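PDB 5IMW: intermedilysin from Streptococcus intermedius, which probably lyses host cells by binding cholesterol-containing membranes, changing shape and assembling into an oligomeric transmembrane pore. Local coordinates for residues E2-G14 with S211-L225. Numbering follows the deposited sequence.
Sequences EAAKKALNDYIWG and SPSALFGSGITPTDL
Leu8 is the apolar centre of the contact between the helix 2-14 and the segment 211-225. Its CG stands anti to the backbone N (chi1 178°), which carries both methyls to that segment: CD1 meets Leu225 CD1, the two side chains crossing near a right angle, while CD2 lies 4.0 Å from both Phe216 CB and Ile220 CG2. One turn on, Ile12 slides past Pro212, CG1 to CB 3.9 Å, and its CD1 also reaches Leu225. Pro222 runs past Tyr11 in the opposite direction, its CB 3.7 Å from Tyr11 CB, and its carbonyl O sits over one face of the phenol ring; the Tyr11 hydroxyl is hydrogen-bonded to Val230 O. At the exposed end, Trp13 crosses Pro212 at about a right angle, NE1 to CG 3.5 Å.

Asn9 OD1 is modelled as acceptor from Ser213 N (3.0 Å) and Ser213 OG, but crowds Ser213 CB, so both bonds are tentative. Thr221, N-cap of the helix 222-227, forms a capping box with Asp224: Thr221 N donates to Asp224 OD2 (3.2 Å), Thr223 N weakly to Thr221 OG1. The N-terminal helix thus lies in the angle between this helix and the 3-10 turn 212-215, far from the centre of the elongated cholesterol-dependent cytolysin.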
ATOM      1  N   GLU A   2      19.907 -44.966  -9.839  1.00128.42           N
ATOM      2  CA  GLU A   2      19.993 -44.219  -8.588  1.00124.08           C
ATOM      3  C   GLU A   2      21.062 -43.138  -8.654  1.00116.31           C
ATOM      4  O   GLU A   2      20.959 -42.123  -7.956  1.00107.71           O
ATOM      5  CB  GLU A   2      20.277 -45.174  -7.426  1.00122.03           C
ATOM      6  CG  GLU A   2      19.061 -45.484  -6.563  1.00122.02           C
ATOM      7  CD  GLU A   2      18.773 -44.405  -5.532  1.00120.84           C
ATOM      8  OE1 GLU A   2      19.557 -43.437  -5.437  1.00117.11           O
ATOM      9  OE2 GLU A   2      17.757 -44.530  -4.813  1.00124.94           O
ATOM     10  N   ALA A   3      22.093 -43.333  -9.480  1.00108.97           N
ATOM     11  CA  ALA A   3      23.143 -42.328  -9.607  1.00111.63           C
ATOM     12  C   ALA A   3      22.644 -41.077 -10.315  1.00101.21           C
ATOM     13  O   ALA A   3      23.195 -39.990 -10.109  1.00 94.64           O
ATOM     14  CB  ALA A   3      24.342 -42.912 -10.351  1.00126.88           C
ATOM     15  N   ALA A   4      21.615 -41.206 -11.158  1.00101.75           N
ATOM     16  CA  ALA A   4      21.045 -40.031 -11.811  1.00111.46           C
ATOM     17  C   ALA A   4      20.442 -39.079 -10.788  1.00104.10           C
ATOM     18  O   ALA A   4      20.575 -37.856 -10.912  1.00 95.29           O
ATOM     19  CB  ALA A   4      19.990 -40.457 -12.831  1.00113.70           C
ATOM     20  N   LYS A   5      19.770 -39.622  -9.770  1.00109.59           N
ATOM     21  CA  LYS A   5      19.226 -38.787  -8.706  1.00103.21           C
ATOM     22  C   LYS A   5      20.334 -37.997  -8.022  1.00 98.47           C
ATOM     23  O   LYS A   5      20.218 -36.783  -7.818  1.00 94.62           O
ATOM     24  CB  LYS A   5      18.484 -39.651  -7.683  1.00113.67           C
ATOM     25  CG  LYS A   5      17.427 -40.585  -8.259  1.00114.31           C
ATOM     26  CD  LYS A   5      16.171 -39.840  -8.675  1.00115.78           C
ATOM     27  CE  LYS A   5      15.125 -40.806  -9.206  1.00125.10           C
ATOM     28  NZ  LYS A   5      13.744 -40.412  -8.815  1.00117.46           N
ATOM     29  N   LYS A   6      21.423 -38.679  -7.659  1.00 98.08           N
ATOM     30  CA  LYS A   6      22.547 -38.009  -7.014  1.00 98.85           C
ATOM     31  C   LYS A   6      23.089 -36.884  -7.886  1.00 95.09           C
ATOM     32  O   LYS A   6      23.210 -35.738  -7.438  1.00 94.90           O
ATOM     33  CB  LYS A   6      23.647 -39.028  -6.702  1.00116.68           C
ATOM     34  CG  LYS A   6      24.980 -38.410  -6.299  1.00107.97           C
ATOM     35  CD  LYS A   6      25.996 -39.474  -5.921  1.00118.06           C
ATOM     36  CE  LYS A   6      27.405 -38.905  -5.908  1.00120.97           C
ATOM     37  NZ  LYS A   6      27.483 -37.596  -5.202  1.00111.72           N
ATOM     38  N   ALA A   7      23.425 -37.197  -9.139  1.00 96.11           N
ATOM     39  CA  ALA A   7      24.002 -36.191 -10.025  1.00 93.91           C
ATOM     40  C   ALA A   7      23.090 -34.979 -10.156  1.00 95.63           C
ATOM     41  O   ALA A   7      23.557 -33.834 -10.112  1.00 99.15           O
ATOM     42  CB  ALA A   7      24.279 -36.802 -11.398  1.00103.94           C
ATOM     43  N   LEU A   8      21.785 -35.205 -10.314  1.00 97.38           N
ATOM     44  CA  LEU A   8      20.859 -34.090 -10.474  1.00 99.88           C
ATOM     45  C   LEU A   8      20.757 -33.265  -9.195  1.00 96.73           C
ATOM     46  O   LEU A   8      20.582 -32.043  -9.252  1.00 90.35           O
ATOM     47  CB  LEU A   8      19.484 -34.612 -10.891  1.00103.64           C
ATOM     48  CG  LEU A   8      18.362 -33.586 -11.053  1.00 92.75           C
ATOM     49  CD1 LEU A   8      18.802 -32.420 -11.912  1.00 88.78           C
ATOM     50  CD2 LEU A   8      17.138 -34.254 -11.661  1.00 94.72           C
ATOM     51  N   ASN A   9      20.865 -33.913  -8.032  1.00 96.59           N
ATOM     52  CA  ASN A   9      20.827 -33.180  -6.771  1.00 91.96           C
ATOM     53  C   ASN A   9      22.003 -32.221  -6.644  1.00 90.66           C
ATOM     54  O   ASN A   9      21.862 -31.142  -6.056  1.00 93.54           O
ATOM     55  CB  ASN A   9      20.823 -34.157  -5.593  1.00 94.71           C
ATOM     56  CG  ASN A   9      19.514 -34.913  -5.465  1.00 96.31           C
ATOM     57  OD1 ASN A   9      18.598 -34.728  -6.263  1.00103.15           O
ATOM     58  ND2 ASN A   9      19.422 -35.775  -4.455  1.00 93.58           N
ATOM     59  N   ASP A  10      23.165 -32.591  -7.187  1.00 96.23           N
ATOM     60  CA  ASP A  10      24.356 -31.762  -7.041  1.00 93.06           C
ATOM     61  C   ASP A  10      24.339 -30.562  -7.978  1.00 94.29           C
ATOM     62  O   ASP A  10      24.900 -29.512  -7.642  1.00 96.22           O
ATOM     63  CB  ASP A  10      25.613 -32.599  -7.287  1.00 91.77           C
ATOM     64  CG  ASP A  10      25.736 -33.760  -6.319  1.00104.41           C
ATOM     65  OD1 ASP A  10      26.048 -33.516  -5.134  1.00113.00           O
ATOM     66  OD2 ASP A  10      25.529 -34.916  -6.743  1.00102.97           O
ATOM     67  N   TYR A  11      23.709 -30.688  -9.147  1.00 88.84           N
ATOM     68  CA  TYR A  11      23.619 -29.546 -10.051  1.00 88.83           C
ATOM     69  C   TYR A  11      22.710 -28.466  -9.481  1.00 86.71           C
ATOM     70  O   TYR A  11      22.997 -27.272  -9.617  1.00 87.78           O
ATOM     71  CB  TYR A  11      23.124 -29.996 -11.424  1.00 86.11           C
ATOM     72  CG  TYR A  11      22.795 -28.842 -12.342  1.00 87.57           C
ATOM     73  CD1 TYR A  11      23.799 -28.037 -12.866  1.00 85.63           C
ATOM     74  CD2 TYR A  11      21.481 -28.553 -12.682  1.00 88.49           C
ATOM     75  CE1 TYR A  11      23.504 -26.978 -13.703  1.00 82.96           C
ATOM     76  CE2 TYR A  11      21.175 -27.498 -13.518  1.00 91.67           C
ATOM     77  CZ  TYR A  11      22.190 -26.713 -14.026  1.00 83.85           C
ATOM     78  OH  TYR A  11      21.886 -25.662 -14.858  1.00 77.66           O
ATOM     79  N   ILE A  12      21.611 -28.863  -8.839  1.00 89.75           N
ATOM     80  CA  ILE A  12      20.708 -27.887  -8.238  1.00 83.10           C
ATOM     81  C   ILE A  12      21.391 -27.190  -7.070  1.00 86.68           C
ATOM     82  O   ILE A  12      21.374 -25.958  -6.962  1.00 86.43           O
ATOM     83  CB  ILE A  12      19.398 -28.567  -7.795  1.00 83.16           C
ATOM     84  CG1 ILE A  12      18.766 -29.359  -8.947  1.00 86.50           C
ATOM     85  CG2 ILE A  12      18.417 -27.532  -7.276  1.00 82.55           C
ATOM     86  CD1 ILE A  12      18.297 -28.519 -10.115  1.00 92.41           C
ATOM     87  N   TRP A  13      22.006 -27.969  -6.175  1.00 86.47           N
ATOM     88  CA  TRP A  13      22.699 -27.388  -5.031  1.00 90.41           C
ATOM     89  C   TRP A  13      23.918 -26.579  -5.460  1.00 96.86           C
ATOM     90  O   TRP A  13      24.288 -25.613  -4.783  1.00 96.49           O
ATOM     91  CB  TRP A  13      23.118 -28.492  -4.058  1.00 97.91           C
ATOM     92  CG  TRP A  13      21.966 -29.190  -3.392  1.00101.70           C
ATOM     93  CD1 TRP A  13      20.735 -28.668  -3.122  1.00 94.88           C
ATOM     94  CD2 TRP A  13      21.941 -30.543  -2.918  1.00103.04           C
ATOM     95  NE1 TRP A  13      19.947 -29.609  -2.506  1.00 91.30           N
ATOM     96  CE2 TRP A  13      20.663 -30.769  -2.370  1.00 99.39           C
ATOM     97  CE3 TRP A  13      22.874 -31.583  -2.905  1.00 97.40           C
ATOM     98  CZ2 TRP A  13      20.296 -31.993  -1.814  1.00 99.16           C
ATOM     99  CZ3 TRP A  13      22.507 -32.798  -2.351  1.00 97.16           C
ATOM    100  CH2 TRP A  13      21.230 -32.991  -1.813  1.00100.97           C
ATOM    101  N   GLY A  14      24.551 -26.953  -6.574  1.00100.77           N
ATOM    102  CA  GLY A  14      25.749 -26.265  -7.020  1.00 96.64           C
ATOM    103  C   GLY A  14      25.511 -24.848  -7.495  1.00 85.31           C
ATOM    104  O   GLY A  14      26.449 -24.044  -7.495  1.00100.32           O
ATOM    105  N   SER A 211      14.326 -34.301  -1.771  1.00 93.97           N
ATOM    106  CA  SER A 211      15.502 -33.952  -2.550  1.00 91.74           C
ATOM    107  C   SER A 211      15.052 -33.196  -3.794  1.00 86.79           C
ATOM    108  O   SER A 211      13.920 -33.387  -4.256  1.00 88.09           O
ATOM    109  CB  SER A 211      16.287 -35.213  -2.919  1.00 86.59           C
ATOM    110  OG  SER A 211      17.216 -34.958  -3.956  1.00 93.59           O
ATOM    111  N   PRO A 212      15.887 -32.320  -4.356  1.00 86.13           N
ATOM    112  CA  PRO A 212      15.493 -31.655  -5.610  1.00 83.89           C
ATOM    113  C   PRO A 212      15.108 -32.629  -6.709  1.00 87.60           C
ATOM    114  O   PRO A 212      14.158 -32.370  -7.459  1.00 87.25           O
ATOM    115  CB  PRO A 212      16.744 -30.845  -5.974  1.00 87.45           C
ATOM    116  CG  PRO A 212      17.419 -30.594  -4.675  1.00 85.83           C
ATOM    117  CD  PRO A 212      17.175 -31.819  -3.847  1.00 83.04           C
ATOM    118  N   SER A 213      15.823 -33.752  -6.824  1.00 90.22           N
ATOM    119  CA  SER A 213      15.485 -34.753  -7.830  1.00 83.83           C
ATOM    120  C   SER A 213      14.051 -35.242  -7.677  1.00 85.82           C
ATOM    121  O   SER A 213      13.409 -35.593  -8.673  1.00 87.40           O
ATOM    122  CB  SER A 213      16.451 -35.934  -7.740  1.00 89.55           C
ATOM    123  OG  SER A 213      16.593 -36.368  -6.397  1.00 93.45           O
ATOM    124  N   ALA A 214      13.537 -35.281  -6.446  1.00 88.68           N
ATOM    125  CA  ALA A 214      12.178 -35.763  -6.219  1.00 80.94           C
ATOM    126  C   ALA A 214      11.174 -35.020  -7.089  1.00 86.33           C
ATOM    127  O   ALA A 214      10.184 -35.603  -7.548  1.00 93.81           O
ATOM    128  CB  ALA A 214      11.814 -35.620  -4.742  1.00 85.20           C
ATOM    129  N   LEU A 215      11.413 -33.730  -7.332  1.00 82.46           N
ATOM    130  CA  LEU A 215      10.520 -32.938  -8.168  1.00 82.84           C
ATOM    131  C   LEU A 215      10.633 -33.279  -9.647  1.00 88.29           C
ATOM    132  O   LEU A 215       9.811 -32.800 -10.436  1.00 93.62           O
ATOM    133  CB  LEU A 215      10.803 -31.449  -7.964  1.00 89.56           C
ATOM    134  CG  LEU A 215      10.319 -30.849  -6.643  1.00 91.40           C
ATOM    135  CD1 LEU A 215      10.963 -29.493  -6.416  1.00 90.05           C
ATOM    136  CD2 LEU A 215       8.803 -30.726  -6.627  1.00 91.91           C
ATOM    137  N   PHE A 216      11.622 -34.079 -10.043  1.00 93.15           N
ATOM    138  CA  PHE A 216      11.795 -34.498 -11.426  1.00100.54           C
ATOM    139  C   PHE A 216      11.686 -36.014 -11.513  1.00105.92           C
ATOM    140  O   PHE A 216      12.204 -36.735 -10.653  1.00102.83           O
ATOM    141  CB  PHE A 216      13.144 -34.027 -11.976  1.00103.87           C
ATOM    142  CG  PHE A 216      13.315 -32.533 -11.964  1.00 93.78           C
ATOM    143  CD1 PHE A 216      12.822 -31.756 -12.999  1.00 92.71           C
ATOM    144  CD2 PHE A 216      13.971 -31.904 -10.917  1.00 86.03           C
ATOM    145  CE1 PHE A 216      12.978 -30.381 -12.991  1.00 86.43           C
ATOM    146  CE2 PHE A 216      14.130 -30.529 -10.904  1.00 80.75           C
ATOM    147  CZ  PHE A 216      13.632 -29.768 -11.943  1.00 80.81           C
ATOM    148  N   GLY A 217      11.018 -36.495 -12.559  1.00109.78           N
ATOM    149  CA  GLY A 217      10.634 -37.891 -12.635  1.00120.71           C
ATOM    150  C   GLY A 217      11.702 -38.819 -13.174  1.00133.46           C
ATOM    151  O   GLY A 217      12.632 -39.194 -12.454  1.00129.84           O
ATOM    152  N   SER A 218      11.564 -39.206 -14.443  1.00127.36           N
ATOM    153  CA  SER A 218      12.455 -40.178 -15.065  1.00124.33           C
ATOM    154  C   SER A 218      13.921 -39.800 -14.894  1.00118.02           C
ATOM    155  O   SER A 218      14.241 -38.755 -14.317  1.00130.46           O
ATOM    156  CB  SER A 218      12.119 -40.319 -16.552  1.00151.84           C
ATOM    157  OG  SER A 218      13.106 -41.075 -17.233  1.00152.47           O
ATOM    158  N   GLY A 219      14.815 -40.647 -15.395  1.00146.66           N
ATOM    159  CA  GLY A 219      16.240 -40.404 -15.290  1.00118.73           C
ATOM    160  C   GLY A 219      16.655 -39.073 -15.880  1.00109.40           C
ATOM    161  O   GLY A 219      17.351 -39.029 -16.899  1.00119.24           O
ATOM    162  N   ILE A 220      16.231 -37.984 -15.250  1.00108.43           N
ATOM    163  CA  ILE A 220      16.610 -36.648 -15.695  1.00 99.36           C
ATOM    164  C   ILE A 220      18.049 -36.391 -15.275  1.00100.95           C
ATOM    165  O   ILE A 220      18.444 -36.689 -14.140  1.00105.43           O
ATOM    166  CB  ILE A 220      15.657 -35.587 -15.115  1.00102.96           C
ATOM    167  CG1 ILE A 220      14.219 -35.797 -15.611  1.00127.64           C
ATOM    168  CG2 ILE A 220      16.124 -34.191 -15.481  1.00 99.50           C
ATOM    169  CD1 ILE A 220      14.037 -35.658 -17.110  1.00111.45           C
ATOM    170  N   THR A 221      18.833 -35.842 -16.184  1.00 93.10           N
ATOM    171  CA  THR A 221      20.231 -35.514 -15.959  1.00 98.75           C
ATOM    172  C   THR A 221      20.381 -34.013 -15.769  1.00 96.18           C
ATOM    173  O   THR A 221      19.449 -33.247 -16.024  1.00 91.58           O
ATOM    174  CB  THR A 221      21.079 -36.003 -17.141  1.00109.55           C
ATOM    175  OG1 THR A 221      22.409 -35.483 -17.045  1.00109.71           O
ATOM    176  CG2 THR A 221      20.479 -35.563 -18.464  1.00108.10           C
ATOM    177  N   PRO A 222      21.530 -33.546 -15.279  1.00 90.89           N
ATOM    178  CA  PRO A 222      21.754 -32.092 -15.268  1.00 90.69           C
ATOM    179  C   PRO A 222      21.757 -31.477 -16.656  1.00 90.73           C
ATOM    180  O   PRO A 222      21.412 -30.299 -16.801  1.00 91.81           O
ATOM    181  CB  PRO A 222      23.117 -31.953 -14.582  1.00 91.00           C
ATOM    182  CG  PRO A 222      23.215 -33.155 -13.714  1.00 90.52           C
ATOM    183  CD  PRO A 222      22.538 -34.258 -14.472  1.00 96.11           C
ATOM    184  N   THR A 223      22.123 -32.247 -17.684  1.00 87.89           N
ATOM    185  CA  THR A 223      22.247 -31.693 -19.028  1.00 88.95           C
ATOM    186  C   THR A 223      20.909 -31.176 -19.545  1.00 87.98           C
ATOM    187  O   THR A 223      20.793 -30.011 -19.942  1.00 93.10           O
ATOM    188  CB  THR A 223      22.810 -32.756 -19.972  1.00 87.32           C
ATOM    189  OG1 THR A 223      24.094 -33.182 -19.498  1.00 87.74           O
ATOM    190  CG2 THR A 223      22.956 -32.206 -21.384  1.00 87.84           C
ATOM    191  N   ASP A 224      19.887 -32.032 -19.554  1.00 92.38           N
ATOM    192  CA  ASP A 224      18.614 -31.655 -20.160  1.00 97.30           C
ATOM    193  C   ASP A 224      17.977 -30.451 -19.476  1.00 91.53           C
ATOM    194  O   ASP A 224      17.139 -29.782 -20.088  1.00 90.72           O
ATOM    195  CB  ASP A 224      17.651 -32.846 -20.145  1.00 99.96           C
ATOM    196  CG  ASP A 224      17.609 -33.542 -18.807  1.00 98.72           C
ATOM    197  OD1 ASP A 224      17.862 -32.863 -17.792  1.00 99.04           O
ATOM    198  OD2 ASP A 224      17.324 -34.760 -18.770  1.00103.15           O
ATOM    199  N   LEU A 225      18.349 -30.154 -18.226  1.00 91.53           N
ATOM    200  CA  LEU A 225      17.858 -28.934 -17.589  1.00 90.03           C
ATOM    201  C   LEU A 225      18.575 -27.694 -18.109  1.00 85.50           C
ATOM    202  O   LEU A 225      17.998 -26.600 -18.094  1.00 86.68           O
ATOM    203  CB  LEU A 225      18.016 -29.019 -16.067  1.00 97.33           C
ATOM    204  CG  LEU A 225      17.164 -30.038 -15.306  1.00100.78           C
ATOM    205  CD1 LEU A 225      17.378 -29.874 -13.808  1.00 95.85           C
ATOM    206  CD2 LEU A 225      15.683 -29.912 -15.642  1.00 94.18           C
TER